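Local coordinates for protein enolase-phosphatase E1 (Saccharomyces cerevisiae, PDB 2G80) that probably catalyses the enolisation of 2,3-diketo-5-methylthiopentyl-1-phosphate and its magnesium-dependent dephosphorylation to an acireductone in the methionine salvage pathway, at residues Phe209-Asn213 against Pro214-Asp218; Ala230-Pro233 against Gly234-Pro237; Asp29-Ser32 against Thr33-Leu36; Tyr193-Ile196 against Leu197-Ile200. All blocks are in the same frame, centred on the assembly; numbering follows the deposited sequence.

Contact 1: residues Phe209-Asn213 against Pro214-Asp218; sequences FLSDN and PLELD. With MG (magnesium ion), chain E.
Ser211 and Glu216 form the short polar link here, between the end of strand 209-211 and the first turn of helix 214-218. The Ser211 OG proton goes to Glu216 OE1 at 2.6 Å, reaching the carboxylate from above its plane. The same hydroxyl accepts from Asn213 N at 3.1 Å, closing an ST turn, and two bonds thus fix its rotation. Asn213 is the N-cap: with CG anti to the backbone N (chi1 -170°), its OD1 swings back to take Leu215 N at 3.2 Å, from above the carbonyl plane. Asn213 O receives weak bonds from Glu216 N and Leu217 N.

Leu217 CD2 packs 3.7 Å from Phe209 CD2, and the edge of the Phe209 ring faces the carbonyl group of Glu216.

Asp212 OD1 holds the magnesium at 2.1 Å, and Asp212 OD2 accepts from metal-bound water 1. Water 2, also on the metal, donates weakly to Glu216 OE2. Water 3, Asp37 OD2 and the backbone O of Glu39 complete the six ligands.

This strand-to-helix turn carries the acidic motif IV of the HAD superfamily. Its chemistry is consistent with a second-shell role for Glu216: the OE1 that Ser211 OG grips is also salt-bridged to Lys187, a predicted substrate-binding residue, so Glu216 probably helps to relate metal and substrate pocket.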
loop_
_atom_site.group_PDB
_atom_site.type_symbol
_atom_site.label_atom_id
_atom_site.label_comp_id
_atom_site.label_asym_id
_atom_site.label_seq_id
_atom_site.Cartn_x
_atom_site.Cartn_y
_atom_site.Cartn_z
ATOM N N PHE A 209 -3.550 -5.040 15.248
ATOM C CA PHE A 209 -2.699 -4.670 14.107
ATOM C C PHE A 209 -2.140 -5.949 13.443
ATOM O O PHE A 209 -1.505 -6.778 14.110
ATOM C CB PHE A 209 -1.585 -3.729 14.571
ATOM C CG PHE A 209 -0.568 -3.376 13.506
ATOM C CD1 PHE A 209 -0.957 -2.972 12.225
ATOM C CD2 PHE A 209 0.794 -3.361 13.816
ATOM C CE1 PHE A 209 -0.015 -2.609 11.269
ATOM C CE2 PHE A 209 1.750 -3.010 12.866
ATOM C CZ PHE A 209 1.358 -2.620 11.603
ATOM N N LEU A 210 -2.409 -6.090 12.143
ATOM C CA LEU A 210 -1.982 -7.224 11.338
ATOM C C LEU A 210 -0.935 -6.767 10.313
ATOM O O LEU A 210 -1.164 -5.833 9.524
ATOM C CB LEU A 210 -3.165 -7.872 10.639
ATOM C CG LEU A 210 -4.273 -8.399 11.569
ATOM C CD1 LEU A 210 -5.601 -8.540 10.808
ATOM C CD2 LEU A 210 -3.868 -9.678 12.284
ATOM N N SER A 211 0.207 -7.439 10.342
ATOM C CA SER A 211 1.311 -7.142 9.461
ATOM C C SER A 211 2.193 -8.375 9.316
ATOM O O SER A 211 2.149 -9.239 10.173
ATOM C CB SER A 211 2.105 -5.944 10.013
ATOM O OG SER A 211 3.337 -5.718 9.319
ATOM N N ASP A 212 2.901 -8.471 8.188
ATOM C CA ASP A 212 3.889 -9.522 7.950
ATOM C C ASP A 212 5.273 -9.177 8.521
ATOM O O ASP A 212 6.121 -10.053 8.571
ATOM C CB ASP A 212 4.031 -9.869 6.455
ATOM C CG ASP A 212 4.407 -8.685 5.600
ATOM O OD1 ASP A 212 3.909 -7.577 5.907
ATOM O OD2 ASP A 212 5.171 -8.860 4.624
ATOM N N ASN A 213 5.488 -7.922 8.932
ATOM C CA ASN A 213 6.773 -7.452 9.455
ATOM C C ASN A 213 6.759 -7.430 11.003
ATOM O O ASN A 213 6.067 -6.598 11.594
ATOM C CB ASN A 213 7.058 -6.051 8.878
ATOM C CG ASN A 213 8.482 -5.548 9.166
ATOM O OD1 ASN A 213 9.242 -6.159 9.916
ATOM N ND2 ASN A 213 8.832 -4.417 8.560
ATOM N N PRO A 214 7.521 -8.341 11.662
ATOM C CA PRO A 214 7.582 -8.358 13.135
ATOM C C PRO A 214 8.044 -7.060 13.813
ATOM O O PRO A 214 7.674 -6.823 14.945
ATOM C CB PRO A 214 8.596 -9.475 13.441
ATOM C CG PRO A 214 8.685 -10.277 12.246
ATOM C CD PRO A 214 8.360 -9.422 11.089
ATOM N N LEU A 215 8.892 -6.297 13.133
ATOM C CA LEU A 215 9.408 -5.031 13.614
ATOM C C LEU A 215 8.309 -3.956 13.703
ATOM O O LEU A 215 8.365 -3.069 14.567
ATOM C CB LEU A 215 10.580 -4.556 12.728
ATOM C CG LEU A 215 11.808 -5.489 12.680
ATOM C CD1 LEU A 215 12.835 -4.969 11.666
ATOM C CD2 LEU A 215 12.452 -5.632 14.055
ATOM N N GLU A 216 7.321 -4.039 12.812
ATOM C CA GLU A 216 6.160 -3.168 12.856
ATOM C C GLU A 216 5.304 -3.565 14.071
ATOM O O GLU A 216 4.866 -2.715 14.820
ATOM C CB GLU A 216 5.332 -3.280 11.554
ATOM C CG GLU A 216 6.089 -2.789 10.300
ATOM C CD GLU A 216 5.265 -2.862 9.003
ATOM O OE1 GLU A 216 4.074 -3.278 9.027
ATOM O OE2 GLU A 216 5.816 -2.482 7.942
ATOM N N LEU A 217 5.068 -4.865 14.235
ATOM C CA LEU A 217 4.268 -5.399 15.333
ATOM C C LEU A 217 4.897 -5.075 16.680
ATOM O O LEU A 217 4.171 -4.719 17.606
ATOM C CB LEU A 217 4.051 -6.911 15.173
ATOM C CG LEU A 217 3.267 -7.456 13.955
ATOM C CD1 LEU A 217 3.246 -8.951 14.052
ATOM C CD2 LEU A 217 1.794 -6.935 13.804
ATOM N N ASP A 218 6.230 -5.173 16.776
ATOM C CA ASP A 218 6.986 -4.800 17.987
ATOM C C ASP A 218 6.778 -3.322 18.353
ATOM O O ASP A 218 6.643 -2.995 19.521
ATOM C CB ASP A 218 8.502 -4.978 17.796
ATOM C CG ASP A 218 8.962 -6.425 17.732
ATOM O OD1 ASP A 218 8.203 -7.360 18.012
ATOM O OD2 ASP A 218 10.138 -6.628 17.381
HETATM MG MG MG E . 4.051 -5.793 4.719
HETATM O O HOH W 1 5.723 -6.371 3.861
HETATM O O HOH W 2 4.921 -4.868 6.360
HETATM O O HOH W 3 4.039 -3.974 3.915
#

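Contact 2: residues Ala230-Pro233 against Gly234-Pro237; sequences ASRP and GNAP
Asn235 has CG anti to its own carbonyl carbon and beside the backbone N (chi1 -71°), which folds the amide back alongside Arg232; the two residues are the ends of a type II beta turn. The bond that closes the turn goes from Asn235 N to Arg232 O, 3.0 Å long and fairly straight at 160°. Arg232 O also lies 3.4 Å from Asn235 CG, and the Arg232 CB methylene packs beside the amide, 3.9 Å from Asn235 OD1. Gly234 holds the third position of the turn with phi at 94°; a beta carbon there would run into the carbonyl oxygen of Pro233.

Beyond CB, the Arg232 chain leads away from the turn. It bends so that NE bonds to Thr41 O, NH2 makes a salt bridge with Asp129, and Tyr127 and Phe250 give the guanidinium cation-pi partners. The turn thus follows strand 226-230 with its arginine held by Thr41, Asp129 and two aromatic rings.

Asn235 ND2 donates to Gly40 O, in the loop that follows the metal ligand Glu39. The Asn235 side chain is about 7 Å from the magnesium at the nearest atoms and meets the metal ligand Asp212, a second-shell position. Water extends the grip at both ends of the amide. Water 4 accepts from Asn235 ND2 at 2.9 Å and donates to Ala230 O at 2.7 Å, while water 6 donates to Asn235 OD1 at 2.7 Å and to Pro233 O at 3.1 Å.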
loop_
_atom_site.group_PDB
_atom_site.type_symbol
_atom_site.label_atom_id
_atom_site.label_comp_id
_atom_site.label_asym_id
_atom_site.label_seq_id
_atom_site.Cartn_x
_atom_site.Cartn_y
_atom_site.Cartn_z
ATOM N N ALA A 230 0.854 -11.765 9.935
ATOM C CA ALA A 230 0.246 -12.256 8.700
ATOM C C ALA A 230 1.271 -13.111 7.935
ATOM O O ALA A 230 2.432 -12.708 7.781
ATOM C CB ALA A 230 -0.276 -11.097 7.827
ATOM N N SER A 231 0.833 -14.296 7.504
ATOM C CA SER A 231 1.645 -15.202 6.714
ATOM C C SER A 231 0.902 -15.500 5.422
ATOM O O SER A 231 -0.215 -15.983 5.462
ATOM C CB SER A 231 1.900 -16.491 7.484
ATOM O OG SER A 231 2.944 -17.188 6.864
ATOM N N ARG A 232 1.519 -15.176 4.288
ATOM C CA ARG A 232 0.928 -15.368 2.980
ATOM C C ARG A 232 1.971 -15.990 2.061
ATOM O O ARG A 232 3.179 -15.754 2.290
ATOM C CB ARG A 232 0.539 -14.008 2.359
ATOM C CG ARG A 232 -0.470 -13.176 3.105
ATOM C CD ARG A 232 -1.807 -13.867 3.157
ATOM N NE ARG A 232 -2.847 -12.995 3.682
ATOM C CZ ARG A 232 -4.154 -13.265 3.633
ATOM N NH1 ARG A 232 -4.599 -14.393 3.104
ATOM N NH2 ARG A 232 -5.025 -12.378 4.098
ATOM N N PRO A 233 1.525 -16.728 1.002
ATOM C CA PRO A 233 2.480 -17.296 0.014
ATOM C C PRO A 233 3.350 -16.196 -0.595
ATOM O O PRO A 233 2.841 -15.130 -0.950
ATOM C CB PRO A 233 1.569 -17.919 -1.057
ATOM C CG PRO A 233 0.261 -18.147 -0.377
ATOM C CD PRO A 233 0.124 -17.071 0.658
ATOM N N GLY A 234 4.652 -16.423 -0.640
ATOM C CA GLY A 234 5.603 -15.429 -1.143
ATOM C C GLY A 234 6.225 -14.528 -0.090
ATOM O O GLY A 234 7.123 -13.761 -0.438
ATOM N N ASN A 235 5.732 -14.538 1.161
ATOM C CA ASN A 235 6.364 -13.743 2.257
ATOM C C ASN A 235 7.653 -14.441 2.721
ATOM O O ASN A 235 7.848 -15.633 2.482
ATOM C CB ASN A 235 5.466 -13.612 3.511
ATOM C CG ASN A 235 4.260 -12.708 3.320
ATOM O OD1 ASN A 235 3.963 -12.217 2.231
ATOM N ND2 ASN A 235 3.541 -12.499 4.404
ATOM N N ALA A 236 8.506 -13.695 3.412
ATOM C CA ALA A 236 9.709 -14.258 4.035
ATOM C C ALA A 236 9.254 -15.325 5.068
ATOM O O ALA A 236 8.173 -15.176 5.675
ATOM C CB ALA A 236 10.525 -13.155 4.719
ATOM N N PRO A 237 10.037 -16.413 5.249
ATOM C CA PRO A 237 9.579 -17.446 6.185
ATOM C C PRO A 237 9.448 -16.985 7.652
ATOM O O PRO A 237 10.136 -16.046 8.077
ATOM C CB PRO A 237 10.657 -18.549 6.059
ATOM C CG PRO A 237 11.370 -18.256 4.772
ATOM C CD PRO A 237 11.343 -16.772 4.658
HETATM O O HOH W 4 4.789 -13.505 6.812
HETATM O O HOH W 5 5.116 -16.308 5.807
HETATM O O HOH W 6 2.845 -12.163 -0.192
#

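Contact 3: residues Asp29-Ser32 against Thr33-Leu36; sequences DNYS and TYLL
The Tyr34 ring meets Asp29 at its edge, with the OD1 oxygen near the ring plane, while Tyr31 CB makes an off-centre CH-pi contact, 4.3 Å from the centroid of the Tyr34 ring. Phe133 adds an edge-to-face partner for the same ring. The two tyrosine side chains cross at about a right angle. Their ring planes are 76° apart, and Tyr34 OH lies in the plane of the Tyr31 ring, at its edge, 3.8 Å from Tyr31 CD2.

The polar knot is Asp29 OD1. Tyr34 OH donates to Asp29 OD1 at 2.6 Å from well above the carboxylate plane. Tyr31 N reaches Asp29 OD1 at 2.9 Å, coming in nearly along the C-O axis, and closes an Asx turn. Asp29 places its carboxylate there with CG between the backbone N and the carbonyl carbon (chi1 64°), which brings OD1 to both the Tyr31 N-H and Tyr34 OH. Its other oxygen is salt-bridged to Lys137. Replacing Tyr34 by a phenylalanine would probably leave Asp29 OD1 with the backbone N-H of Tyr31 but without its hydroxyl donor, and the segment ahead of the strand less firmly tied to it.

Farther along, Ser32 OG and Thr33 OG1 share a hydrogen bond of 3.0 Å, and Arg139 donates to the threonine oxygen. The chain then runs into the sheet between strands 140-143 and 207-211. This is the lead-in to the central first strand of the Rossmann-like HAD core, the strand that ends just before the metal ligand Asp37.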
loop_
_atom_site.group_PDB
_atom_site.type_symbol
_atom_site.label_atom_id
_atom_site.label_comp_id
_atom_site.label_asym_id
_atom_site.label_seq_id
_atom_site.Cartn_x
_atom_site.Cartn_y
_atom_site.Cartn_z
ATOM N N ASP A 29 -17.216 -8.470 18.026
ATOM C CA ASP A 29 -16.025 -9.395 18.079
ATOM C C ASP A 29 -14.989 -8.962 19.160
ATOM O O ASP A 29 -15.241 -8.009 19.939
ATOM C CB ASP A 29 -15.414 -9.551 16.664
ATOM C CG ASP A 29 -14.836 -8.237 16.102
ATOM O OD1 ASP A 29 -13.873 -7.715 16.686
ATOM O OD2 ASP A 29 -15.294 -7.769 15.035
ATOM N N ASN A 30 -13.837 -9.651 19.206
ATOM C CA ASN A 30 -12.782 -9.362 20.210
ATOM C C ASN A 30 -12.196 -7.935 20.198
ATOM O O ASN A 30 -11.691 -7.474 21.237
ATOM C CB ASN A 30 -11.616 -10.378 20.118
ATOM C CG ASN A 30 -12.020 -11.820 20.488
ATOM O OD1 ASN A 30 -13.076 -12.078 21.079
ATOM N ND2 ASN A 30 -11.148 -12.763 20.146
ATOM N N TYR A 31 -12.273 -7.240 19.055
ATOM C CA TYR A 31 -11.700 -5.883 18.910
ATOM C C TYR A 31 -12.687 -4.865 18.340
ATOM O O TYR A 31 -13.520 -5.202 17.497
ATOM C CB TYR A 31 -10.442 -5.971 18.023
ATOM C CG TYR A 31 -9.388 -6.901 18.594
ATOM C CD1 TYR A 31 -8.559 -6.481 19.638
ATOM C CD2 TYR A 31 -9.258 -8.224 18.137
ATOM C CE1 TYR A 31 -7.595 -7.343 20.205
ATOM C CE2 TYR A 31 -8.292 -9.104 18.695
ATOM C CZ TYR A 31 -7.470 -8.652 19.731
ATOM O OH TYR A 31 -6.523 -9.489 20.304
ATOM N N SER A 32 -12.616 -3.617 18.801
ATOM C CA SER A 32 -13.450 -2.570 18.192
ATOM C C SER A 32 -12.868 -2.177 16.819
ATOM O O SER A 32 -13.618 -1.852 15.911
ATOM C CB SER A 32 -13.600 -1.321 19.078
ATOM O OG SER A 32 -12.453 -0.480 19.085
ATOM N N THR A 33 -11.536 -2.258 16.684
ATOM C CA THR A 33 -10.820 -1.717 15.545
ATOM C C THR A 33 -9.685 -2.606 15.060
ATOM O O THR A 33 -9.049 -3.302 15.841
ATOM C CB THR A 33 -10.270 -0.348 15.947
ATOM O OG1 THR A 33 -11.345 0.439 16.461
ATOM C CG2 THR A 33 -9.617 0.400 14.774
ATOM N N TYR A 34 -9.474 -2.558 13.749
ATOM C CA TYR A 34 -8.456 -3.282 13.044
ATOM C C TYR A 34 -7.617 -2.332 12.192
ATOM O O TYR A 34 -8.157 -1.466 11.486
ATOM C CB TYR A 34 -9.090 -4.347 12.155
ATOM C CG TYR A 34 -9.819 -5.406 12.964
ATOM C CD1 TYR A 34 -11.178 -5.257 13.277
ATOM C CD2 TYR A 34 -9.126 -6.526 13.477
ATOM C CE1 TYR A 34 -11.860 -6.218 14.074
ATOM C CE2 TYR A 34 -9.793 -7.506 14.242
ATOM C CZ TYR A 34 -11.156 -7.355 14.529
ATOM O OH TYR A 34 -11.793 -8.323 15.260
ATOM N N LEU A 35 -6.303 -2.513 12.290
ATOM C CA LEU A 35 -5.312 -1.755 11.571
ATOM C C LEU A 35 -4.598 -2.770 10.685
ATOM O O LEU A 35 -4.089 -3.796 11.163
ATOM C CB LEU A 35 -4.336 -1.101 12.547
ATOM C CG LEU A 35 -3.264 -0.194 11.950
ATOM C CD1 LEU A 35 -3.923 1.053 11.305
ATOM C CD2 LEU A 35 -2.273 0.219 13.037
ATOM N N LEU A 36 -4.541 -2.489 9.399
ATOM C CA LEU A 36 -3.966 -3.450 8.450
ATOM C C LEU A 36 -2.818 -2.890 7.661
ATOM O O LEU A 36 -2.912 -1.800 7.111
ATOM C CB LEU A 36 -5.030 -3.915 7.459
ATOM C CG LEU A 36 -6.327 -4.514 8.013
ATOM C CD1 LEU A 36 -7.262 -4.848 6.829
ATOM C CD2 LEU A 36 -6.063 -5.736 8.814
#

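Contact 4: residues Tyr193-Ile196 against Leu197-Ile200; sequences YANI and LRDI
Ile196 and Ile200 make the apolar contact of this helical turn, lying side by side and pointing the same way. CG2 of Ile196 and CD1 of Ile200 are 3.4 Å apart, tighter than usual for two methyl carbons. Each isoleucine has CG2 anti to its backbone N and CG1 beside it, and from Ile200 it is this CG1 branch that carries CD1 back to the methyl of Ile196. Both also touch Phe179, and strand 33-36 supplies Leu35 against Ile196 and Thr33 against Ile200. An alanine in place of Ile200 is likely to open a gap beside Ile196 CG2 and to leave Phe179 and Thr33 without part of their packing.

Charged and polar groups take the other flank. Asn195 and Arg198 run alongside one another, their amide and guanidinium planes 23° apart, with Asn195 OD1 2.9 Å from Arg198 NH2. Asn195 OD1 accepts from Gln191 and ND2 donates to Ser184 O. Arg198 bends twice, so that one face of its guanidinium covers Asn195 CA. In the guanidinium plane, Arg198 NH1 makes a salt bridge with Asp199 OD1 at 3.2 Å.

Along the backbone the N-H of each residue bonds to the carbonyl four residues earlier, from Leu197 N to Tyr193 O at 3.0 Å through to Ile200 N to Ile196 O at 2.7 Å. Leu197 folds CG against Tyr193 O as well.

The chemistry implies an amphipathic helix: its isoleucine side packs on the sheet, and its exposed arginine and aspartate pair in a salt bridge on the outer side.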
loop_
_atom_site.group_PDB
_atom_site.type_symbol
_atom_site.label_atom_id
_atom_site.label_comp_id
_atom_site.label_asym_id
_atom_site.label_seq_id
_atom_site.Cartn_x
_atom_site.Cartn_y
_atom_site.Cartn_z
ATOM N N TYR A 193 2.539 4.738 16.105
ATOM C CA TYR A 193 1.302 4.049 16.572
ATOM C C TYR A 193 0.515 4.875 17.609
ATOM O O TYR A 193 -0.687 4.798 17.660
ATOM C CB TYR A 193 1.601 2.633 17.046
ATOM C CG TYR A 193 2.115 1.835 15.890
ATOM C CD1 TYR A 193 1.232 1.194 15.009
ATOM C CD2 TYR A 193 3.487 1.778 15.614
ATOM C CE1 TYR A 193 1.706 0.487 13.913
ATOM C CE2 TYR A 193 3.969 1.094 14.512
ATOM C CZ TYR A 193 3.085 0.435 13.664
ATOM O OH TYR A 193 3.573 -0.263 12.577
ATOM N N ALA A 194 1.215 5.679 18.400
ATOM C CA ALA A 194 0.576 6.628 19.302
ATOM C C ALA A 194 -0.176 7.701 18.477
ATOM O O ALA A 194 -1.286 8.108 18.856
ATOM C CB ALA A 194 1.597 7.255 20.251
ATOM N N ASN A 195 0.438 8.141 17.368
ATOM C CA ASN A 195 -0.186 9.073 16.431
ATOM C C ASN A 195 -1.458 8.487 15.824
ATOM O O ASN A 195 -2.480 9.164 15.766
ATOM C CB ASN A 195 0.780 9.534 15.319
ATOM C CG ASN A 195 1.990 10.331 15.846
ATOM O OD1 ASN A 195 1.948 10.952 16.916
ATOM N ND2 ASN A 195 3.074 10.315 15.080
ATOM N N ILE A 196 -1.420 7.221 15.417
ATOM C CA ILE A 196 -2.603 6.534 14.832
ATOM C C ILE A 196 -3.713 6.335 15.872
ATOM O O ILE A 196 -4.892 6.508 15.534
ATOM C CB ILE A 196 -2.209 5.192 14.162
ATOM C CG1 ILE A 196 -1.328 5.476 12.932
ATOM C CG2 ILE A 196 -3.487 4.296 13.778
ATOM C CD1 ILE A 196 -0.690 4.230 12.333
ATOM N N LEU A 197 -3.357 5.954 17.104
ATOM C CA LEU A 197 -4.369 5.796 18.194
ATOM C C LEU A 197 -5.102 7.114 18.480
ATOM O O LEU A 197 -6.311 7.106 18.661
ATOM C CB LEU A 197 -3.770 5.212 19.499
ATOM C CG LEU A 197 -3.360 3.739 19.497
ATOM C CD1 LEU A 197 -2.595 3.410 20.771
ATOM C CD2 LEU A 197 -4.576 2.815 19.322
ATOM N N ARG A 198 -4.361 8.215 18.524
ATOM C CA ARG A 198 -4.935 9.579 18.645
ATOM C C ARG A 198 -5.979 9.827 17.549
ATOM O O ARG A 198 -7.105 10.224 17.854
ATOM C CB ARG A 198 -3.850 10.647 18.495
ATOM C CG ARG A 198 -4.271 12.031 18.894
ATOM C CD ARG A 198 -3.723 13.108 17.990
ATOM N NE ARG A 198 -2.277 13.130 17.910
ATOM C CZ ARG A 198 -1.505 12.860 16.843
ATOM N NH1 ARG A 198 -1.985 12.516 15.647
ATOM N NH2 ARG A 198 -0.188 12.953 16.991
ATOM N N ASP A 199 -5.600 9.563 16.291
ATOM C CA ASP A 199 -6.484 9.796 15.121
ATOM C C ASP A 199 -7.632 8.783 15.026
ATOM O O ASP A 199 -8.697 9.130 14.556
ATOM C CB ASP A 199 -5.680 9.825 13.802
ATOM C CG ASP A 199 -4.648 10.978 13.758
ATOM O OD1 ASP A 199 -4.892 12.035 14.380
ATOM O OD2 ASP A 199 -3.607 10.839 13.068
ATOM N N ILE A 200 -7.395 7.546 15.445
ATOM C CA ILE A 200 -8.433 6.499 15.499
ATOM C C ILE A 200 -9.450 6.803 16.639
ATOM O O ILE A 200 -10.651 6.658 16.444
ATOM C CB ILE A 200 -7.774 5.054 15.604
ATOM C CG1 ILE A 200 -7.330 4.590 14.212
ATOM C CG2 ILE A 200 -8.701 3.991 16.166
ATOM C CD1 ILE A 200 -6.685 3.179 14.211
#

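In the fold
Contact 1 ties the set together, touching each of the other three. Its strand pairs with that of contact 3 through a probable hydrogen bond from Leu210 N to Leu35 O, 3.0 Å, and with the strand leading into contact 2 through Ala230 N to Ser211 O, 2.8 Å. Helix 190-200 of contact 4 covers contacts 1 and 3: Tyr193 OH packs 3.3 Å from Phe209 CE2, and Leu35 CD2 is 4.1 Å from Tyr193 CE1. Contacts 2 and 4 stay apart, centres 27 Å from each other. Magnesium is bound by contact 1 through Asp212, and Asn235 of contact 2 touches that ligand; the side chain of Tyr193 is about 10 Å from the ion. Contact 3 leads toward Asp37.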